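Local coordinates for protein extracellular ligand-binding receptor (Desulfohalobium retbaense DSM 5692, PDB 5ERE) that binds 2-oxo-4-methylpentanoic acid (ketoleucine) in a periplasmic-binding-protein module and cytosine in a tandem PAS-like sensor module, and probably serves as an extracellular ligand receptor, at residues P9-F14 with F40-A45; V154-E159 with A172-R177; M327-T332 with Y555-T560; A338-M343 with D460-I465. All blocks are in the same frame, centred on the assembly; numbering follows the deposited sequence.

Contact 1: residues P9-F14 with F40-A45; sequences PFSSAF and FKDGGA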
loop_
_atom_site.group_PDB
_atom_site.type_symbol
_atom_site.label_atom_id
_atom_site.label_comp_id
_atom_site.label_asym_id
_atom_site.label_seq_id
_atom_site.Cartn_x
_atom_site.Cartn_y
_atom_site.Cartn_z
ATOM N N PRO A 9 21.678 -9.804 15.515
ATOM C CA PRO A 9 22.328 -8.718 16.253
ATOM C C PRO A 9 22.234 -8.923 17.765
ATOM O O PRO A 9 21.590 -8.125 18.444
ATOM C CB PRO A 9 21.546 -7.490 15.785
ATOM C CG PRO A 9 20.142 -8.053 15.489
ATOM C CD PRO A 9 20.380 -9.397 14.950
ATOM N N PHE A 10 22.866 -9.981 18.275
ATOM C CA PHE A 10 22.747 -10.336 19.678
ATOM C C PHE A 10 23.317 -9.208 20.612
ATOM O O PHE A 10 22.715 -8.867 21.611
ATOM C CB PHE A 10 23.484 -11.627 19.977
ATOM C CG PHE A 10 22.835 -12.862 19.386
ATOM C CD1 PHE A 10 21.566 -13.266 19.794
ATOM C CD2 PHE A 10 23.495 -13.598 18.436
ATOM C CE1 PHE A 10 20.961 -14.394 19.257
ATOM C CE2 PHE A 10 22.900 -14.759 17.900
ATOM C CZ PHE A 10 21.640 -15.145 18.304
ATOM N N SER A 11 24.473 -8.671 20.240
ATOM C CA SER A 11 25.184 -7.637 20.998
ATOM C C SER A 11 24.834 -6.271 20.439
ATOM O O SER A 11 25.580 -5.699 19.652
ATOM C CB SER A 11 26.690 -7.865 20.916
ATOM O OG SER A 11 27.057 -9.081 21.522
ATOM N N SER A 12 23.684 -5.766 20.866
ATOM C CA SER A 12 23.080 -4.580 20.298
ATOM C C SER A 12 21.794 -4.250 21.053
ATOM O O SER A 12 21.354 -5.023 21.924
ATOM C CB SER A 12 22.792 -4.770 18.801
ATOM O OG SER A 12 21.475 -5.239 18.563
ATOM N N ALA A 13 21.213 -3.092 20.724
ATOM C CA ALA A 13 19.895 -2.693 21.245
ATOM C C ALA A 13 18.750 -3.676 20.836
ATOM O O ALA A 13 17.654 -3.669 21.418
ATOM C CB ALA A 13 19.577 -1.313 20.767
ATOM N N PHE A 14 19.001 -4.483 19.812
ATOM C CA PHE A 14 17.957 -5.373 19.265
ATOM C C PHE A 14 18.189 -6.832 19.658
ATOM O O PHE A 14 17.762 -7.779 18.969
ATOM C CB PHE A 14 17.888 -5.146 17.754
ATOM C CG PHE A 14 17.872 -3.671 17.407
ATOM C CD1 PHE A 14 16.779 -2.900 17.759
ATOM C CD2 PHE A 14 18.959 -3.057 16.776
ATOM C CE1 PHE A 14 16.748 -1.524 17.481
ATOM C CE2 PHE A 14 18.944 -1.662 16.495
ATOM C CZ PHE A 14 17.835 -0.911 16.842
ATOM N N PHE A 40 25.008 -20.021 14.494
ATOM C CA PHE A 40 24.628 -18.653 14.784
ATOM C C PHE A 40 25.892 -17.836 14.937
ATOM O O PHE A 40 26.882 -18.324 15.489
ATOM C CB PHE A 40 23.801 -18.565 16.050
ATOM C CG PHE A 40 22.434 -19.143 15.919
ATOM C CD1 PHE A 40 21.435 -18.430 15.276
ATOM C CD2 PHE A 40 22.150 -20.396 16.444
ATOM C CE1 PHE A 40 20.180 -18.954 15.153
ATOM C CE2 PHE A 40 20.879 -20.925 16.351
ATOM C CZ PHE A 40 19.891 -20.212 15.700
ATOM N N LYS A 41 25.867 -16.623 14.404
ATOM C CA LYS A 41 26.941 -15.665 14.642
ATOM C C LYS A 41 26.340 -14.337 15.131
ATOM O O LYS A 41 25.169 -14.008 14.859
ATOM C CB LYS A 41 27.782 -15.442 13.381
ATOM C CG LYS A 41 28.473 -16.710 12.821
ATOM C CD LYS A 41 29.559 -17.216 13.756
ATOM C CE LYS A 41 30.243 -18.449 13.175
ATOM N NZ LYS A 41 30.952 -19.223 14.227
ATOM N N ASP A 42 27.164 -13.582 15.850
ATOM C CA ASP A 42 26.728 -12.347 16.497
ATOM C C ASP A 42 27.123 -11.200 15.565
ATOM O O ASP A 42 28.301 -10.920 15.352
ATOM C CB ASP A 42 27.361 -12.238 17.887
ATOM C CG ASP A 42 26.820 -11.042 18.701
ATOM O OD1 ASP A 42 26.034 -10.238 18.169
ATOM O OD2 ASP A 42 27.149 -10.965 19.889
ATOM N N GLY A 43 26.130 -10.584 14.944
ATOM C CA GLY A 43 26.394 -9.460 14.066
ATOM C C GLY A 43 26.716 -8.163 14.815
ATOM O O GLY A 43 27.194 -7.207 14.214
ATOM N N GLY A 44 26.469 -8.128 16.126
ATOM C CA GLY A 44 26.784 -6.936 16.908
ATOM C C GLY A 44 25.892 -5.740 16.613
ATOM O O GLY A 44 24.722 -5.895 16.239
ATOM N N ALA A 45 26.455 -4.539 16.760
ATOM C CA ALA A 45 25.667 -3.317 16.806
ATOM C C ALA A 45 25.833 -2.462 15.551
ATOM O O ALA A 45 24.996 -1.607 15.278
ATOM C CB ALA A 45 26.037 -2.500 18.056
#
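An Asx turn at Asp42, where strand 37-42 of the periplasmic-binding-protein fold runs out, holds the loop 9-14 that follows strand 3-8. Asp42 OD1 accepts from two backbone amides. Ser11 N comes in on the syn side, only 15° out of the carboxylate plane, at 3.0 Å from OD1; Gly44 N closes the turn from above that plane. The other oxygen, Asp42 OD2, takes the hydroxyl of Ser11, with a very short OG to OD2 distance of 2.5 Å. With CG anti to the backbone N (chi1 -173°), the Asp42 carboxylate swings over to the loop, and its bonds to Ser11 fix its rotation. The Phe10 ring turns an edge to Asp42 CA and to Phe40 CB, which lies 4.3 Å from Phe10 CE2. Ser12 CB rests 3.4 Å from Gly44 O, while its OG gives a bond to Pro9 O and, in an ST turn just before helix 15-32, accepts from Phe14 N. Phe14 itself touches the bound 2-oxo-4-methylpentanoic acid. Helix 15-32 packs on Pro9 and Phe10 through Ala18, its Gln22 touches both Phe10 and Phe40, and strand 3-8 pairs with Lys41 and Gly43.

Contact 2: residues V154-E159 with A172-R177; sequences VVAAQE and ATIKAR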
loop_
_atom_site.group_PDB
_atom_site.type_symbol
_atom_site.label_atom_id
_atom_site.label_comp_id
_atom_site.label_asym_id
_atom_site.label_seq_id
_atom_site.Cartn_x
_atom_site.Cartn_y
_atom_site.Cartn_z
ATOM N N VAL A 154 6.845 17.929 7.276
ATOM C CA VAL A 154 7.930 17.406 8.100
ATOM C C VAL A 154 8.728 18.573 8.691
ATOM O O VAL A 154 9.444 19.272 7.970
ATOM C CB VAL A 154 8.856 16.455 7.293
ATOM C CG1 VAL A 154 10.133 16.155 8.064
ATOM C CG2 VAL A 154 8.126 15.121 6.949
ATOM N N VAL A 155 8.598 18.763 10.005
ATOM C CA VAL A 155 9.147 19.944 10.689
ATOM C C VAL A 155 10.421 19.642 11.496
ATOM O O VAL A 155 11.027 20.541 12.083
ATOM C CB VAL A 155 8.079 20.572 11.631
ATOM C CG1 VAL A 155 6.812 20.882 10.856
ATOM C CG2 VAL A 155 7.754 19.671 12.841
ATOM N N ALA A 156 10.834 18.377 11.508
ATOM C CA ALA A 156 11.981 17.939 12.294
ATOM C C ALA A 156 12.342 16.489 11.959
ATOM O O ALA A 156 11.454 15.652 11.839
ATOM C CB ALA A 156 11.690 18.073 13.775
ATOM N N ALA A 157 13.638 16.216 11.821
ATOM C CA ALA A 157 14.139 14.885 11.483
ATOM C C ALA A 157 15.376 14.584 12.329
ATOM O O ALA A 157 16.491 14.955 11.960
ATOM C CB ALA A 157 14.468 14.796 10.001
ATOM N N GLN A 158 15.156 13.921 13.462
ATOM C CA GLN A 158 16.197 13.673 14.453
ATOM C C GLN A 158 16.589 12.193 14.475
ATOM O O GLN A 158 15.743 11.324 14.301
ATOM C CB GLN A 158 15.718 14.102 15.843
ATOM C CG GLN A 158 15.490 15.612 16.008
ATOM C CD GLN A 158 16.785 16.412 15.862
ATOM O OE1 GLN A 158 17.630 16.406 16.759
ATOM N NE2 GLN A 158 16.955 17.075 14.717
ATOM N N GLU A 159 17.873 11.920 14.692
ATOM C CA GLU A 159 18.378 10.558 14.801
ATOM C C GLU A 159 18.805 10.238 16.233
ATOM O O GLU A 159 18.999 11.144 17.047
ATOM C CB GLU A 159 19.548 10.361 13.843
ATOM C CG GLU A 159 19.152 10.491 12.368
ATOM C CD GLU A 159 20.339 10.442 11.413
ATOM O OE1 GLU A 159 21.497 10.585 11.878
ATOM O OE2 GLU A 159 20.102 10.280 10.194
ATOM N N ALA A 172 14.107 17.826 22.638
ATOM C CA ALA A 172 13.987 19.276 22.894
ATOM C C ALA A 172 13.757 19.995 21.574
ATOM O O ALA A 172 12.791 20.747 21.431
ATOM C CB ALA A 172 15.227 19.826 23.605
ATOM N N THR A 173 14.632 19.729 20.605
ATOM C CA THR A 173 14.432 20.176 19.233
ATOM C C THR A 173 13.009 19.913 18.778
ATOM O O THR A 173 12.378 20.754 18.149
ATOM C CB THR A 173 15.370 19.451 18.264
ATOM O OG1 THR A 173 16.710 19.515 18.748
ATOM C CG2 THR A 173 15.297 20.054 16.868
ATOM N N ILE A 174 12.511 18.728 19.102
ATOM C CA ILE A 174 11.240 18.277 18.571
ATOM C C ILE A 174 10.058 19.001 19.205
ATOM O O ILE A 174 9.119 19.400 18.510
ATOM C CB ILE A 174 11.074 16.755 18.776
ATOM C CG1 ILE A 174 11.857 16.001 17.696
ATOM C CG2 ILE A 174 9.582 16.361 18.749
ATOM C CD1 ILE A 174 12.084 14.525 18.022
ATOM N N LYS A 175 10.079 19.108 20.525
ATOM C CA LYS A 175 9.007 19.792 21.234
ATOM C C LYS A 175 8.898 21.220 20.723
ATOM O O LYS A 175 7.803 21.736 20.539
ATOM C CB LYS A 175 9.243 19.783 22.739
ATOM C CG LYS A 175 8.295 20.691 23.502
ATOM C CD LYS A 175 8.349 20.417 24.989
ATOM C CE LYS A 175 8.086 21.669 25.804
ATOM N NZ LYS A 175 8.243 21.425 27.263
ATOM N N ALA A 176 10.048 21.815 20.427
ATOM C CA ALA A 176 10.105 23.207 19.991
ATOM C C ALA A 176 9.557 23.397 18.580
ATOM O O ALA A 176 9.587 24.511 18.056
ATOM C CB ALA A 176 11.537 23.725 20.066
ATOM N N ARG A 177 9.061 22.328 17.957
ATOM C CA ARG A 177 8.428 22.487 16.651
ATOM C C ARG A 177 6.956 22.146 16.713
ATOM O O ARG A 177 6.287 22.111 15.674
ATOM C CB ARG A 177 9.117 21.640 15.599
ATOM C CG ARG A 177 10.619 21.739 15.605
ATOM C CD ARG A 177 11.136 22.747 14.610
ATOM N NE ARG A 177 12.581 22.565 14.452
ATOM C CZ ARG A 177 13.524 23.367 14.948
ATOM N NH1 ARG A 177 13.209 24.466 15.628
ATOM N NH2 ARG A 177 14.802 23.070 14.741
#
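On strand 154-160, Ala156 faces Ile174 in the last turn of helix 168-175, CA atoms 6.3 Å apart, and Val155 faces Arg177 just past the helix end, at 6.5 Å between CA atoms. The Val155 and Arg177 side chains run alongside each other in opposed senses, with Val155 CG2 against Arg177 CB at 3.7 Å. A bend at chi2 (-96°) brings the arginine CD to 3.4 Å from Val155 O; that oxygen lies near the guanidinium plane, at its edge. Ala156 CB faces Ile174 CG1 and Arg177 CG, a small side chain under two larger ones. Further along the strand, Gln158 folds at chi2 (-64°), its CG 4.0 Å from Ile174 CG1. The side chains of Gln158 and Thr173 cross at about a right angle, with NE2 4.0 Å from Thr173 CG2. With an alanine here in place of Gln158, the Thr173 methyl is likely to lose the amide it packs on and a gap to open beside Ile174 CG1. This is a β-α unit of the binding-protein fold: strand 154-160 leads through the helix to strand 181-185, and both strands pair in parallel with 129-134, which Ile174 also touches. The seat is mainly van der Waals packing of Val155, Ala156, Ile174 and the methylenes of Gln158 and Arg177, while the Thr173 hydroxyl is satisfied inside its own helix by Ala169 O.

Contact 3: residues M327-T332 with Y555-T560; sequences MLLTQT and YRLALT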
loop_
_atom_site.group_PDB
_atom_site.type_symbol
_atom_site.label_atom_id
_atom_site.label_comp_id
_atom_site.label_asym_id
_atom_site.label_seq_id
_atom_site.Cartn_x
_atom_site.Cartn_y
_atom_site.Cartn_z
HETATM N N MSE A 327 -11.665 4.999 6.894
HETATM C CA MSE A 327 -10.706 5.944 6.313
HETATM C C MSE A 327 -10.395 5.670 4.818
HETATM O O MSE A 327 -10.426 6.550 3.949
HETATM C CB MSE A 327 -9.412 5.857 7.088
HETATM C CG MSE A 327 -8.385 6.889 6.650
HETATM SE SE MSE A 327 -6.632 6.489 7.347
HETATM C CE MSE A 327 -6.275 4.857 6.331
ATOM N N LEU A 328 -10.062 4.428 4.520
ATOM C CA LEU A 328 -9.690 4.107 3.143
ATOM C C LEU A 328 -10.897 4.333 2.226
ATOM O O LEU A 328 -10.763 4.892 1.152
ATOM C CB LEU A 328 -9.175 2.655 3.038
ATOM C CG LEU A 328 -7.754 2.411 3.568
ATOM C CD1 LEU A 328 -7.424 0.889 3.588
ATOM C CD2 LEU A 328 -6.728 3.135 2.708
ATOM N N LEU A 329 -12.094 3.967 2.665
ATOM C CA LEU A 329 -13.266 4.200 1.826
ATOM C C LEU A 329 -13.486 5.689 1.586
ATOM O O LEU A 329 -13.678 6.129 0.449
ATOM C CB LEU A 329 -14.510 3.596 2.470
ATOM C CG LEU A 329 -15.798 3.741 1.664
ATOM C CD1 LEU A 329 -15.717 3.063 0.251
ATOM C CD2 LEU A 329 -16.894 3.147 2.469
ATOM N N THR A 330 -13.438 6.470 2.660
ATOM C CA THR A 330 -13.634 7.911 2.539
ATOM C C THR A 330 -12.602 8.556 1.653
ATOM O O THR A 330 -12.948 9.350 0.784
ATOM C CB THR A 330 -13.606 8.608 3.926
ATOM O OG1 THR A 330 -14.623 8.032 4.751
ATOM C CG2 THR A 330 -13.863 10.087 3.765
ATOM N N GLN A 331 -11.339 8.201 1.854
ATOM C CA GLN A 331 -10.268 8.757 1.027
ATOM C C GLN A 331 -10.466 8.437 -0.455
ATOM O O GLN A 331 -10.138 9.230 -1.330
ATOM C CB GLN A 331 -8.916 8.237 1.498
ATOM C CG GLN A 331 -8.480 8.864 2.836
ATOM C CD GLN A 331 -7.191 8.275 3.383
ATOM O OE1 GLN A 331 -6.695 7.248 2.900
ATOM N NE2 GLN A 331 -6.637 8.931 4.400
ATOM N N THR A 332 -11.032 7.276 -0.733
ATOM C CA THR A 332 -11.279 6.880 -2.118
ATOM C C THR A 332 -12.479 7.639 -2.669
ATOM O O THR A 332 -12.412 8.157 -3.790
ATOM C CB THR A 332 -11.532 5.353 -2.236
ATOM O OG1 THR A 332 -10.452 4.657 -1.621
ATOM C CG2 THR A 332 -11.676 4.869 -3.712
ATOM N N TYR A 555 -23.219 6.230 -7.938
ATOM C CA TYR A 555 -22.679 4.879 -7.869
ATOM C C TYR A 555 -22.347 4.559 -6.448
ATOM O O TYR A 555 -21.874 5.434 -5.691
ATOM C CB TYR A 555 -21.400 4.734 -8.722
ATOM C CG TYR A 555 -21.541 5.326 -10.074
ATOM C CD1 TYR A 555 -22.287 4.706 -11.056
ATOM C CD2 TYR A 555 -20.947 6.536 -10.366
ATOM C CE1 TYR A 555 -22.419 5.282 -12.305
ATOM C CE2 TYR A 555 -21.076 7.100 -11.579
ATOM C CZ TYR A 555 -21.809 6.481 -12.552
ATOM O OH TYR A 555 -21.913 7.099 -13.778
ATOM N N ARG A 556 -22.535 3.295 -6.097
ATOM C CA ARG A 556 -22.156 2.828 -4.787
ATOM C C ARG A 556 -20.727 2.346 -4.805
ATOM O O ARG A 556 -20.324 1.602 -5.704
ATOM C CB ARG A 556 -23.084 1.709 -4.301
ATOM C CG ARG A 556 -24.544 2.013 -4.451
ATOM C CD ARG A 556 -25.075 2.990 -3.375
ATOM N NE ARG A 556 -26.525 3.147 -3.491
ATOM C CZ ARG A 556 -27.174 4.279 -3.773
ATOM N NH1 ARG A 556 -26.525 5.418 -3.954
ATOM N NH2 ARG A 556 -28.501 4.279 -3.856
ATOM N N LEU A 557 -19.990 2.787 -3.783
ATOM C CA LEU A 557 -18.587 2.526 -3.576
ATOM C C LEU A 557 -18.491 1.747 -2.299
ATOM O O LEU A 557 -18.818 2.266 -1.221
ATOM C CB LEU A 557 -17.790 3.844 -3.489
ATOM C CG LEU A 557 -16.267 3.760 -3.381
ATOM C CD1 LEU A 557 -15.648 3.370 -4.742
ATOM C CD2 LEU A 557 -15.715 5.111 -2.894
ATOM N N ALA A 558 -18.080 0.485 -2.415
ATOM C CA ALA A 558 -18.083 -0.429 -1.274
ATOM C C ALA A 558 -16.694 -0.945 -1.008
ATOM O O ALA A 558 -15.931 -1.267 -1.937
ATOM C CB ALA A 558 -19.010 -1.567 -1.518
ATOM N N LEU A 559 -16.395 -1.050 0.273
ATOM C CA LEU A 559 -15.158 -1.621 0.777
ATOM C C LEU A 559 -15.469 -2.825 1.629
ATOM O O LEU A 559 -16.288 -2.725 2.539
ATOM C CB LEU A 559 -14.380 -0.593 1.599
ATOM C CG LEU A 559 -13.019 -1.067 2.119
ATOM C CD1 LEU A 559 -12.148 0.180 2.333
ATOM C CD2 LEU A 559 -13.090 -1.882 3.410
ATOM N N THR A 560 -14.796 -3.944 1.345
ATOM C CA THR A 560 -14.891 -5.147 2.143
ATOM C C THR A 560 -13.555 -5.586 2.737
ATOM O O THR A 560 -12.486 -5.356 2.180
ATOM C CB THR A 560 -15.450 -6.338 1.319
ATOM O OG1 THR A 560 -14.638 -6.526 0.158
ATOM C CG2 THR A 560 -16.872 -6.082 0.881
#
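Leu329 pushes its CD1 between Leu557 and Leu559, 3.7 Å from Leu557 CG and 4.1 Å from Leu559 CB, and the same methyl comes to 3.5 Å from Leu557 O. Its CG stands anti to the backbone N (chi1 -178°), which sends the branch from the helix down to the strand. Leu559 answers from the sheet: its CD1 sits 3.9 Å from Leu328 CB and also nears Leu329 N. One turn on, Thr332 CG2 touches Leu557 CD2 at 4.1 Å. The threonine hydroxyl turns back to its own helix and gives a 2.8 Å bond from OG1 to Leu328 O, which also accepts from Thr332 N on the opposite face of the carbonyl plane. A valine here would remove the Thr332 hydroxyl and would probably leave Leu328 O with the backbone N as its donor within the helix. Beyond this shell, Ile477 touches both Thr332 and Leu557, Leu544 and Thr546 lie against Leu329, and Ile466 of helix 461-470 reaches Thr332 and Leu557. Strand 553-561 is paired on both sides, with 476-480 and 541-550. The segments run roughly antiparallel, at 153°, axes 8.8 Å apart: a long helix laid along the central strand of an antiparallel sheet, consistent with the second, C-terminal PAS-like module of a tandem sensor.

Contact 4: residues A338-M343 with D460-I465; sequences AIFKDM and DFFGSI. With ACY (acetic acid), chain D.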
loop_
_atom_site.group_PDB
_atom_site.type_symbol
_atom_site.label_atom_id
_atom_site.label_comp_id
_atom_site.label_asym_id
_atom_site.label_seq_id
_atom_site.Cartn_x
_atom_site.Cartn_y
_atom_site.Cartn_z
ATOM N N ALA A 338 -13.575 14.475 -6.271
ATOM C CA ALA A 338 -12.772 15.583 -6.762
ATOM C C ALA A 338 -12.406 15.404 -8.250
ATOM O O ALA A 338 -12.319 16.365 -9.025
ATOM C CB ALA A 338 -11.533 15.719 -5.931
ATOM N N ILE A 339 -12.186 14.173 -8.671
ATOM C CA ILE A 339 -11.990 13.961 -10.100
ATOM C C ILE A 339 -13.242 14.339 -10.879
ATOM O O ILE A 339 -13.169 15.092 -11.854
ATOM C CB ILE A 339 -11.585 12.497 -10.389
ATOM C CG1 ILE A 339 -10.177 12.299 -9.848
ATOM C CG2 ILE A 339 -11.634 12.220 -11.859
ATOM C CD1 ILE A 339 -9.733 10.826 -9.808
ATOM N N PHE A 340 -14.397 13.836 -10.459
ATOM C CA PHE A 340 -15.658 14.195 -11.095
ATOM C C PHE A 340 -15.925 15.718 -11.072
ATOM O O PHE A 340 -16.439 16.276 -12.037
ATOM C CB PHE A 340 -16.830 13.486 -10.404
ATOM C CG PHE A 340 -17.060 12.045 -10.850
ATOM C CD1 PHE A 340 -17.112 11.691 -12.196
ATOM C CD2 PHE A 340 -17.265 11.048 -9.895
ATOM C CE1 PHE A 340 -17.355 10.339 -12.579
ATOM C CE2 PHE A 340 -17.488 9.728 -10.268
ATOM C CZ PHE A 340 -17.521 9.384 -11.626
ATOM N N LYS A 341 -15.624 16.372 -9.951
ATOM C CA LYS A 341 -15.877 17.804 -9.830
ATOM C C LYS A 341 -15.006 18.551 -10.829
ATOM O O LYS A 341 -15.464 19.511 -11.447
ATOM C CB LYS A 341 -15.613 18.300 -8.407
ATOM N N ASP A 342 -13.781 18.057 -11.034
ATOM C CA ASP A 342 -12.842 18.667 -11.963
ATOM C C ASP A 342 -13.354 18.525 -13.370
ATOM O O ASP A 342 -13.384 19.492 -14.142
ATOM C CB ASP A 342 -11.445 18.043 -11.859
ATOM C CG ASP A 342 -10.714 18.446 -10.596
ATOM O OD1 ASP A 342 -10.991 19.542 -10.075
ATOM O OD2 ASP A 342 -9.862 17.674 -10.116
HETATM N N MSE A 343 -13.776 17.318 -13.711
HETATM C CA MSE A 343 -14.343 17.088 -15.024
HETATM C C MSE A 343 -15.544 17.944 -15.275
HETATM O O MSE A 343 -15.653 18.601 -16.311
HETATM C CB MSE A 343 -14.769 15.622 -15.209
HETATM C CG MSE A 343 -13.675 14.666 -15.512
HETATM SE SE MSE A 343 -14.396 12.810 -15.386
HETATM C CE MSE A 343 -15.847 13.150 -16.310
ATOM N N ASP A 460 -10.800 1.870 -17.950
ATOM C CA ASP A 460 -10.361 1.448 -16.622
ATOM C C ASP A 460 -10.392 2.609 -15.619
ATOM O O ASP A 460 -9.553 2.681 -14.728
ATOM C CB ASP A 460 -8.953 0.874 -16.670
ATOM C CG ASP A 460 -7.925 1.910 -17.056
ATOM O OD1 ASP A 460 -8.344 2.920 -17.676
ATOM O OD2 ASP A 460 -6.730 1.738 -16.699
ATOM N N PHE A 461 -11.361 3.505 -15.791
ATOM C CA PHE A 461 -11.483 4.714 -14.972
ATOM C C PHE A 461 -11.482 4.378 -13.465
ATOM O O PHE A 461 -10.629 4.817 -12.694
ATOM C CB PHE A 461 -12.775 5.470 -15.370
ATOM C CG PHE A 461 -13.118 6.621 -14.448
ATOM C CD1 PHE A 461 -12.411 7.837 -14.527
ATOM C CD2 PHE A 461 -14.120 6.500 -13.524
ATOM C CE1 PHE A 461 -12.709 8.879 -13.681
ATOM C CE2 PHE A 461 -14.422 7.557 -12.665
ATOM C CZ PHE A 461 -13.729 8.733 -12.745
ATOM N N PHE A 462 -12.448 3.594 -13.022
ATOM C CA PHE A 462 -12.519 3.323 -11.608
ATOM C C PHE A 462 -11.339 2.524 -11.101
ATOM O O PHE A 462 -10.755 2.868 -10.086
ATOM C CB PHE A 462 -13.819 2.596 -11.281
ATOM C CG PHE A 462 -15.028 3.478 -11.296
ATOM C CD1 PHE A 462 -15.176 4.487 -10.361
ATOM C CD2 PHE A 462 -16.029 3.287 -12.236
ATOM C CE1 PHE A 462 -16.294 5.303 -10.368
ATOM C CE2 PHE A 462 -17.146 4.099 -12.259
ATOM C CZ PHE A 462 -17.279 5.108 -11.316
ATOM N N GLY A 463 -10.991 1.450 -11.802
ATOM C CA GLY A 463 -9.862 0.620 -11.433
ATOM C C GLY A 463 -8.565 1.380 -11.275
ATOM O O GLY A 463 -7.810 1.134 -10.338
ATOM N N SER A 464 -8.286 2.295 -12.201
ATOM C CA SER A 464 -7.038 3.020 -12.161
ATOM C C SER A 464 -6.973 3.871 -10.869
ATOM O O SER A 464 -5.916 4.033 -10.268
ATOM C CB SER A 464 -6.888 3.894 -13.409
ATOM O OG SER A 464 -7.834 4.964 -13.470
ATOM N N ILE A 465 -8.111 4.335 -10.402
ATOM C CA ILE A 465 -8.124 5.166 -9.185
ATOM C C ILE A 465 -8.127 4.251 -7.962
ATOM O O ILE A 465 -7.278 4.358 -7.074
ATOM C CB ILE A 465 -9.314 6.125 -9.225
ATOM C CG1 ILE A 465 -9.061 7.165 -10.315
ATOM C CG2 ILE A 465 -9.555 6.820 -7.837
ATOM C CD1 ILE A 465 -10.286 7.742 -10.953
HETATM C C ACY D . -13.566 0.700 -14.666
HETATM O O ACY D . -12.455 0.446 -14.110
HETATM O OXT ACY D . -14.084 1.839 -14.726
HETATM C CH3 ACY D . -14.349 -0.429 -15.312
#
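Ile339 and Ile465 meet tip to tip where the long helix 324-357 of the Cache-type, PAS-like sensor region faces helix 461-470, the connection from strand 449-457 of the cytosine-binding sheet to strand 476-480 of the second sheet. Their CD1 atoms are modelled at 3.3 Å, doubtfully short. The close packing centres on the Phe461 ring, which takes Ile339 CG2 at its edge, 4.0 Å from CE1, and Ile465 CD1 over one face. Phe461 CG is anti to the backbone N (chi1 171°), which carries the ring toward helix 324-357. There it meets Phe340 obliquely: ring centres lie 5.5 Å apart, planes are turned 44° from each other, and Phe340 CZ comes to 3.7 Å from Phe461 CE2. Phe462 CZ makes a looser approach, 4.3 Å from Phe340 CZ at the edge of that ring; Ile548 of strand 541-550 packs against both. The segment axes stay 13.2 Å apart at closest, so long side chains span the interval. In contrast to this apolar layer, the exposed Asp460 marks the outer side. The first turn of helix 461-470 holds an acetate, probably from the crystallisation liquor: Phe462 N bonds to OXT and Gly463 N to O, each at 2.9 Å.

From the N terminus, contact 1 closes first, joining the ends of strands 3-8 and 37-42 around helix 15-32. Contact 2 follows in series, a short loop that seats helix 168-175 on strand 154-160; the two lie in the same binding-protein region, their centres about 30 Å apart. Helix 324-357 then leads into the sensor part. Contact 3 ties its beginning to strand 553-561 near the C terminus, a loop of more than 220 residues. Contact 4 is nested inside that loop, tying a later part of the same helix to helix 461-470. Contacts 3 and 4 touch through Tyr555, whose ring packs on Phe462 and Phe340.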